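Side-chain contacts in C2 toxin component I (Clostridium botulinum, PDB 2J3X), which transfers ADP-ribose from NAD to actin as the enzymatic component of a binary toxin: residues A[58-63]-A[77-82]; A[69-74]-A[407-412]. The protein carries 2 engineered substitutions. All coordinates share one frame; numbering follows the deposited sequence. Where two conformers were deposited one is given.

Interaction 1 of 2, residues A[58-63]-A[77-82]. Unlike the reference sequence in segment 77-82: Gln-77 (reference His).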
loop_
_atom_site.group_PDB
_atom_site.type_symbol
_atom_site.label_atom_id
_atom_site.label_comp_id
_atom_site.label_asym_id
_atom_site.label_seq_id
_atom_site.Cartn_x
_atom_site.Cartn_y
_atom_site.Cartn_z
ATOM N N THR A 58 -7.068 -5.707 -4.602
ATOM C CA THR A 58 -6.118 -4.565 -4.603
ATOM C C THR A 58 -6.655 -3.454 -5.516
ATOM O O THR A 58 -6.645 -2.283 -5.138
ATOM C CB THR A 58 -4.787 -5.065 -5.122
ATOM O OG1 THR A 58 -4.257 -6.007 -4.158
ATOM C CG2 THR A 58 -3.785 -3.915 -5.292
ATOM N N ASP A 59 -7.053 -3.833 -6.739
ATOM C CA ASP A 59 -7.564 -2.867 -7.725
ATOM C C ASP A 59 -8.633 -1.920 -7.171
ATOM O O ASP A 59 -8.592 -0.702 -7.408
ATOM C CB ASP A 59 -8.208 -3.617 -8.911
ATOM C CG ASP A 59 -7.223 -4.476 -9.671
ATOM O OD1 ASP A 59 -6.002 -4.306 -9.547
ATOM O OD2 ASP A 59 -7.726 -5.389 -10.368
ATOM N N ILE A 60 -9.592 -2.484 -6.440
ATOM C CA ILE A 60 -10.698 -1.677 -5.897
ATOM C C ILE A 60 -10.331 -0.663 -4.850
ATOM O O ILE A 60 -11.055 0.322 -4.709
ATOM C CB ILE A 60 -11.884 -2.553 -5.439
ATOM C CG1 ILE A 60 -11.429 -3.444 -4.266
ATOM C CG2 ILE A 60 -12.400 -3.431 -6.658
ATOM C CD1 ILE A 60 -12.447 -4.502 -3.860
ATOM N N LEU A 61 -9.181 -0.851 -4.149
ATOM C CA LEU A 61 -8.728 0.170 -3.175
ATOM C C LEU A 61 -8.301 1.464 -3.909
ATOM O O LEU A 61 -8.172 2.541 -3.312
ATOM C CB LEU A 61 -7.508 -0.359 -2.398
ATOM C CG LEU A 61 -7.711 -1.717 -1.699
ATOM C CD1 LEU A 61 -6.302 -2.029 -1.008
ATOM C CD2 LEU A 61 -8.779 -1.574 -0.686
ATOM N N PHE A 62 -7.985 1.311 -5.221
ATOM C CA PHE A 62 -7.415 2.390 -6.054
ATOM C C PHE A 62 -8.315 2.653 -7.274
ATOM O O PHE A 62 -7.831 2.940 -8.369
ATOM C CB PHE A 62 -5.978 2.033 -6.481
ATOM C CG PHE A 62 -5.075 1.780 -5.280
ATOM C CD1 PHE A 62 -4.713 2.829 -4.408
ATOM C CD2 PHE A 62 -4.737 0.449 -4.953
ATOM C CE1 PHE A 62 -3.906 2.522 -3.218
ATOM C CE2 PHE A 62 -3.987 0.166 -3.785
ATOM C CZ PHE A 62 -3.580 1.192 -2.958
ATOM N N SER A 63 -9.628 2.488 -7.049
ATOM C CA SER A 63 -10.651 2.853 -8.011
ATOM C C SER A 63 -11.608 3.811 -7.319
ATOM O O SER A 63 -11.781 3.767 -6.078
ATOM C CB SER A 63 -11.398 1.604 -8.467
ATOM O OG SER A 63 -10.499 0.652 -9.055
ATOM N N GLN A 77 -19.771 -9.731 -9.756
ATOM C CA GLN A 77 -19.523 -10.893 -8.910
ATOM C C GLN A 77 -18.135 -10.834 -8.321
ATOM O O GLN A 77 -17.931 -11.354 -7.197
ATOM C CB GLN A 77 -19.735 -12.228 -9.662
ATOM C CG GLN A 77 -21.271 -12.495 -9.995
ATOM C CD GLN A 77 -22.208 -12.321 -8.798
ATOM O OE1 GLN A 77 -22.046 -12.980 -7.747
ATOM N NE2 GLN A 77 -23.208 -11.422 -8.948
ATOM N N ASN A 78 -17.174 -10.250 -9.044
ATOM C CA ASN A 78 -15.813 -10.144 -8.433
ATOM C C ASN A 78 -15.903 -9.301 -7.153
ATOM O O ASN A 78 -15.355 -9.700 -6.112
ATOM C CB ASN A 78 -14.822 -9.552 -9.409
ATOM C CG ASN A 78 -14.448 -10.532 -10.516
ATOM O OD1 ASN A 78 -14.625 -11.734 -10.360
ATOM N ND2 ASN A 78 -13.906 -10.013 -11.619
ATOM N N LEU A 79 -16.626 -8.178 -7.212
ATOM C CA LEU A 79 -16.686 -7.302 -6.027
ATOM C C LEU A 79 -17.479 -7.987 -4.923
ATOM O O LEU A 79 -17.096 -7.930 -3.747
ATOM C CB LEU A 79 -17.286 -5.935 -6.409
ATOM C CG LEU A 79 -17.560 -4.990 -5.264
ATOM C CD1 LEU A 79 -16.186 -4.572 -4.580
ATOM C CD2 LEU A 79 -18.252 -3.734 -5.816
ATOM N N PHE A 80 -18.626 -8.569 -5.267
ATOM C CA PHE A 80 -19.412 -9.292 -4.233
ATOM C C PHE A 80 -18.612 -10.418 -3.607
ATOM O O PHE A 80 -18.733 -10.657 -2.398
ATOM C CB PHE A 80 -20.688 -9.890 -4.809
ATOM C CG PHE A 80 -21.710 -8.849 -5.248
ATOM C CD1 PHE A 80 -21.596 -7.503 -4.917
ATOM C CD2 PHE A 80 -22.849 -9.279 -5.923
ATOM C CE1 PHE A 80 -22.594 -6.551 -5.358
ATOM C CE2 PHE A 80 -23.824 -8.376 -6.333
ATOM C CZ PHE A 80 -23.709 -7.041 -6.054
ATOM N N ASP A 81 -17.820 -11.114 -4.411
ATOM C CA ASP A 81 -16.992 -12.211 -3.874
ATOM C C ASP A 81 -15.949 -11.680 -2.878
ATOM O O ASP A 81 -15.778 -12.246 -1.792
ATOM C CB ASP A 81 -16.293 -13.004 -4.998
ATOM C CG ASP A 81 -17.229 -13.997 -5.676
ATOM O OD1 ASP A 81 -18.277 -14.318 -5.076
ATOM O OD2 ASP A 81 -16.894 -14.446 -6.795
ATOM N N VAL A 82 -15.258 -10.589 -3.218
ATOM C CA VAL A 82 -14.342 -9.921 -2.250
ATOM C C VAL A 82 -15.106 -9.546 -0.970
ATOM O O VAL A 82 -14.618 -9.802 0.164
ATOM C CB VAL A 82 -13.638 -8.679 -2.856
ATOM C CG1 VAL A 82 -12.955 -7.758 -1.792
ATOM C CG2 VAL A 82 -12.646 -9.103 -3.990
#
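Ile-60 meets Leu-79 and Val-82 through a single methyl, an example of one branched side chain bridging two residues of a neighbouring helix. Its CD1 lies 3.8 Å from CD1 of Leu-79 and 3.9 Å from CG1 of Val-82, so one methyl serves two residues three apart on the same face of helix 77-90. The two approaches differ. Val-82 and Ile-60 reach toward each other tip to tip, whereas the side chain of Leu-79 crosses that of Ile-60 at a slant, its end bending in although its CB is not aimed at the turn. Ile-60 holds CG1 between its own backbone N and carbonyl carbon (chi1 64°), with CD1 extended beyond it, and this sends the methyl out toward the helix. All three side chains are buried, and Ile-68 and Met-71 of helix 65-73 close over Ile-60, while Phe-56 packs on Leu-79.

The arrangement belongs to the helical part of the first of two ADP-ribosyltransferase-like units, where helices 47-59, 65-73 and 77-90 follow one another and pack together; the turn within residues 58-63 leads the chain from the first toward the second.

Polar contacts hold the shape of that turn, and no hydrogen bond runs between residues 58-63 and 77-82. The carbonyl O of Asp-59 is gripped twice: by Phe-62 N at 3.0 Å and by Ser-63 OG at 2.9 Å, the two donors coming from opposite faces of the carbonyl plane. The hydroxyl stands well above that plane, 51° out of it. Farther round, Asp-59 OD1 accepts from the backbone N of Thr-407 in strand 397-411. A polar tie between the helices comes earlier on helix 47-59, where Lys-52 NZ donates to Asn-78 OD1.

Interaction 2 of 2, residues A[69-74]-A[407-412]; sequences EIMKED and TSIINR. With SO4 (sulfate ion), chain M.
Ile-70 and Arg-412 bring the two backbones nearest, their CA atoms 6.7 Å apart, where helix 65-73 passes the chain just as it leaves strand 397-411. The side chains sort by depth. Inside, Met-71 lays its methyl against Ile-409, CE to CG2 at 4.1 Å, with the two side chains crossing at about a right angle; the thioether bends at its last torsion (chi3 -74°), and SD is almost as near to that CG2 as CE is. Phe-56 of helix 47-59 touches both, making the pairing part of a larger apolar layer.

Strand 397-411 belongs to the mixed sheet of the second ADP-ribosyltransferase-like unit, and it carries a classic beta bulge, with Ile-410 and Asn-411 both facing Thr-414. Asn-411 OD1 accepts from the backbone N of Val-413 and also bonds to the Thr-414 hydroxyl, holding the turn in which Arg-412 sits.

At the outer edge, Ile-70 CG2 rests 4.0 Å from Arg-412 CB. Asp-74 comes at the arginine's aliphatic stem; in one of the arginine's two conformers, a provisional arrangement, Asp-74 OD2 is 3.1 Å from CG of Arg-412 and 4.6 Å from its NE, too far for a salt bridge, though the opposite charges may attract weakly. On the side away from the strand, NZ of Lys-72 donates to O4 of a sulfate, probably from the crystallisation liquor, at 2.8 Å.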
loop_
_atom_site.group_PDB
_atom_site.type_symbol
_atom_site.label_atom_id
_atom_site.label_comp_id
_atom_site.label_asym_id
_atom_site.label_seq_id
_atom_site.Cartn_x
_atom_site.Cartn_y
_atom_site.Cartn_z
ATOM N N GLU A 69 -19.540 1.950 -7.000
ATOM C CA GLU A 69 -21.006 1.977 -7.001
ATOM C C GLU A 69 -21.559 1.449 -8.323
ATOM O O GLU A 69 -22.535 0.690 -8.322
ATOM C CB GLU A 69 -21.440 3.411 -6.788
ATOM C CG GLU A 69 -21.114 3.886 -5.372
ATOM C CD GLU A 69 -21.204 5.377 -5.229
ATOM O OE1 GLU A 69 -21.390 6.113 -6.233
ATOM O OE2 GLU A 69 -21.067 5.837 -4.097
ATOM N N ILE A 70 -20.930 1.817 -9.446
ATOM C CA ILE A 70 -21.314 1.224 -10.730
ATOM C C ILE A 70 -21.220 -0.298 -10.699
ATOM O O ILE A 70 -22.136 -0.977 -11.137
ATOM C CB ILE A 70 -20.474 1.809 -11.914
ATOM C CG1 ILE A 70 -20.978 3.206 -12.242
ATOM C CG2 ILE A 70 -20.491 0.863 -13.131
ATOM C CD1 ILE A 70 -19.932 4.097 -13.001
ATOM N N MET A 71 -20.114 -0.856 -10.202
ATOM C CA MET A 71 -19.989 -2.283 -10.114
ATOM C C MET A 71 -21.037 -2.952 -9.210
ATOM O O MET A 71 -21.543 -4.022 -9.538
ATOM C CB MET A 71 -18.562 -2.633 -9.610
ATOM C CG MET A 71 -17.540 -2.519 -10.774
ATOM S SD MET A 71 -15.939 -3.214 -10.234
ATOM C CE MET A 71 -15.347 -1.928 -9.122
ATOM N N LYS A 72 -21.347 -2.335 -8.060
ATOM C CA LYS A 72 -22.395 -2.906 -7.201
ATOM C C LYS A 72 -23.739 -2.900 -7.947
ATOM O O LYS A 72 -24.446 -3.874 -7.928
ATOM C CB LYS A 72 -22.554 -2.071 -5.898
ATOM C CG LYS A 72 -21.263 -2.226 -4.974
ATOM C CD LYS A 72 -21.449 -1.479 -3.649
ATOM C CE LYS A 72 -20.285 -1.781 -2.680
ATOM N NZ LYS A 72 -20.492 -0.934 -1.488
ATOM N N GLU A 73 -24.085 -1.797 -8.575
ATOM C CA GLU A 73 -25.413 -1.746 -9.254
ATOM C C GLU A 73 -25.437 -2.651 -10.472
ATOM O O GLU A 73 -26.524 -3.097 -10.877
ATOM C CB GLU A 73 -25.787 -0.314 -9.588
ATOM C CG GLU A 73 -25.931 0.520 -8.264
ATOM C CD GLU A 73 -26.230 2.012 -8.438
ATOM O OE1 GLU A 73 -25.528 2.675 -9.255
ATOM O OE2 GLU A 73 -27.117 2.534 -7.724
ATOM N N ASP A 74 -24.269 -2.903 -11.069
ATOM C CA ASP A 74 -24.108 -3.946 -12.103
ATOM C C ASP A 74 -24.016 -5.387 -11.606
ATOM O O ASP A 74 -23.778 -6.328 -12.408
ATOM C CB ASP A 74 -22.921 -3.630 -13.006
ATOM C CG ASP A 74 -23.125 -2.352 -13.801
ATOM O OD1 ASP A 74 -24.272 -1.882 -13.912
ATOM O OD2 ASP A 74 -22.119 -1.808 -14.324
ATOM N N THR A 407 -4.547 -2.825 -11.697
ATOM C CA THR A 407 -5.440 -2.485 -12.781
ATOM C C THR A 407 -6.587 -1.720 -12.173
ATOM O O THR A 407 -7.455 -2.365 -11.548
ATOM C CB THR A 407 -6.002 -3.783 -13.422
ATOM O OG1 THR A 407 -4.932 -4.633 -13.866
ATOM C CG2 THR A 407 -6.940 -3.466 -14.574
ATOM N N SER A 408 -6.655 -0.391 -12.387
ATOM C CA SER A 408 -7.725 0.426 -11.771
ATOM C C SER A 408 -9.002 0.336 -12.617
ATOM O O SER A 408 -8.930 0.259 -13.862
ATOM C CB SER A 408 -7.314 1.875 -11.663
ATOM O OG SER A 408 -8.268 2.695 -10.958
ATOM N N ILE A 409 -10.153 0.331 -11.950
ATOM C CA ILE A 409 -11.415 0.257 -12.670
ATOM C C ILE A 409 -11.967 1.641 -12.793
ATOM O O ILE A 409 -12.229 2.294 -11.764
ATOM C CB ILE A 409 -12.406 -0.685 -11.950
ATOM C CG1 ILE A 409 -11.922 -2.134 -12.084
ATOM C CG2 ILE A 409 -13.770 -0.549 -12.595
ATOM C CD1 ILE A 409 -11.375 -2.679 -10.865
ATOM N N ILE A 410 -12.093 2.151 -14.032
ATOM C CA ILE A 410 -12.389 3.574 -14.235
ATOM C C ILE A 410 -13.891 3.691 -14.374
ATOM O O ILE A 410 -14.503 4.601 -13.802
ATOM C CB ILE A 410 -11.659 4.180 -15.513
ATOM C CG1 ILE A 410 -10.143 3.837 -15.515
ATOM C CG2 ILE A 410 -11.873 5.661 -15.614
ATOM C CD1 ILE A 410 -9.305 4.379 -14.327
ATOM N N ASN A 411 -14.481 2.786 -15.141
ATOM C CA ASN A 411 -15.939 2.767 -15.299
ATOM C C ASN A 411 -16.390 1.415 -15.799
ATOM O O ASN A 411 -15.608 0.478 -15.846
ATOM C CB ASN A 411 -16.424 3.926 -16.199
ATOM C CG ASN A 411 -15.882 3.827 -17.632
ATOM O OD1 ASN A 411 -15.898 2.758 -18.235
ATOM N ND2 ASN A 411 -15.340 4.932 -18.133
ATOM N N ARG A 412 -17.667 1.286 -16.162
ATOM C CA ARG A 412 -18.182 -0.024 -16.534
ATOM C C ARG A 412 -17.358 -0.711 -17.622
ATOM O O ARG A 412 -17.169 -1.934 -17.560
ATOM C CB ARG A 412 -19.666 0.057 -16.939
ATOM C CG ARG A 412 -20.398 -1.292 -16.904
ATOM C CD ARG A 412 -21.832 -1.113 -17.383
ATOM N NE ARG A 412 -21.807 -0.521 -18.713
ATOM C CZ ARG A 412 -22.752 0.256 -19.238
ATOM N NH1 ARG A 412 -22.576 0.735 -20.458
ATOM N NH2 ARG A 412 -23.855 0.557 -18.557
HETATM S S SO4 M . -17.214 -2.302 0.300
HETATM O O1 SO4 M . -16.884 -3.304 -0.775
HETATM O O2 SO4 M . -17.919 -3.059 1.330
HETATM O O3 SO4 M . -15.977 -1.792 0.902
HETATM O O4 SO4 M . -18.057 -1.223 -0.226
#

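Overall arrangement
From the N terminus the chain leaves helix 47-59 through residues 58-63, runs along helix 65-73, and turns into helix 77-90, where interaction 1 closes a short loop of 13 residues. Interaction 2 starts inside that loop, at 69-74, and is not completed until strand 397-411, more than 300 residues later, so the two contacts cross rather than nest. Interaction 1 is thus local, within one unit, and interaction 2 joins that unit to the second. Their centres are 9 Å apart, and they meet directly: Phe-62 O lies 2.6 Å from Ser-408 OG, a probable hydrogen bond, and Leu-79 packs on Lys-72.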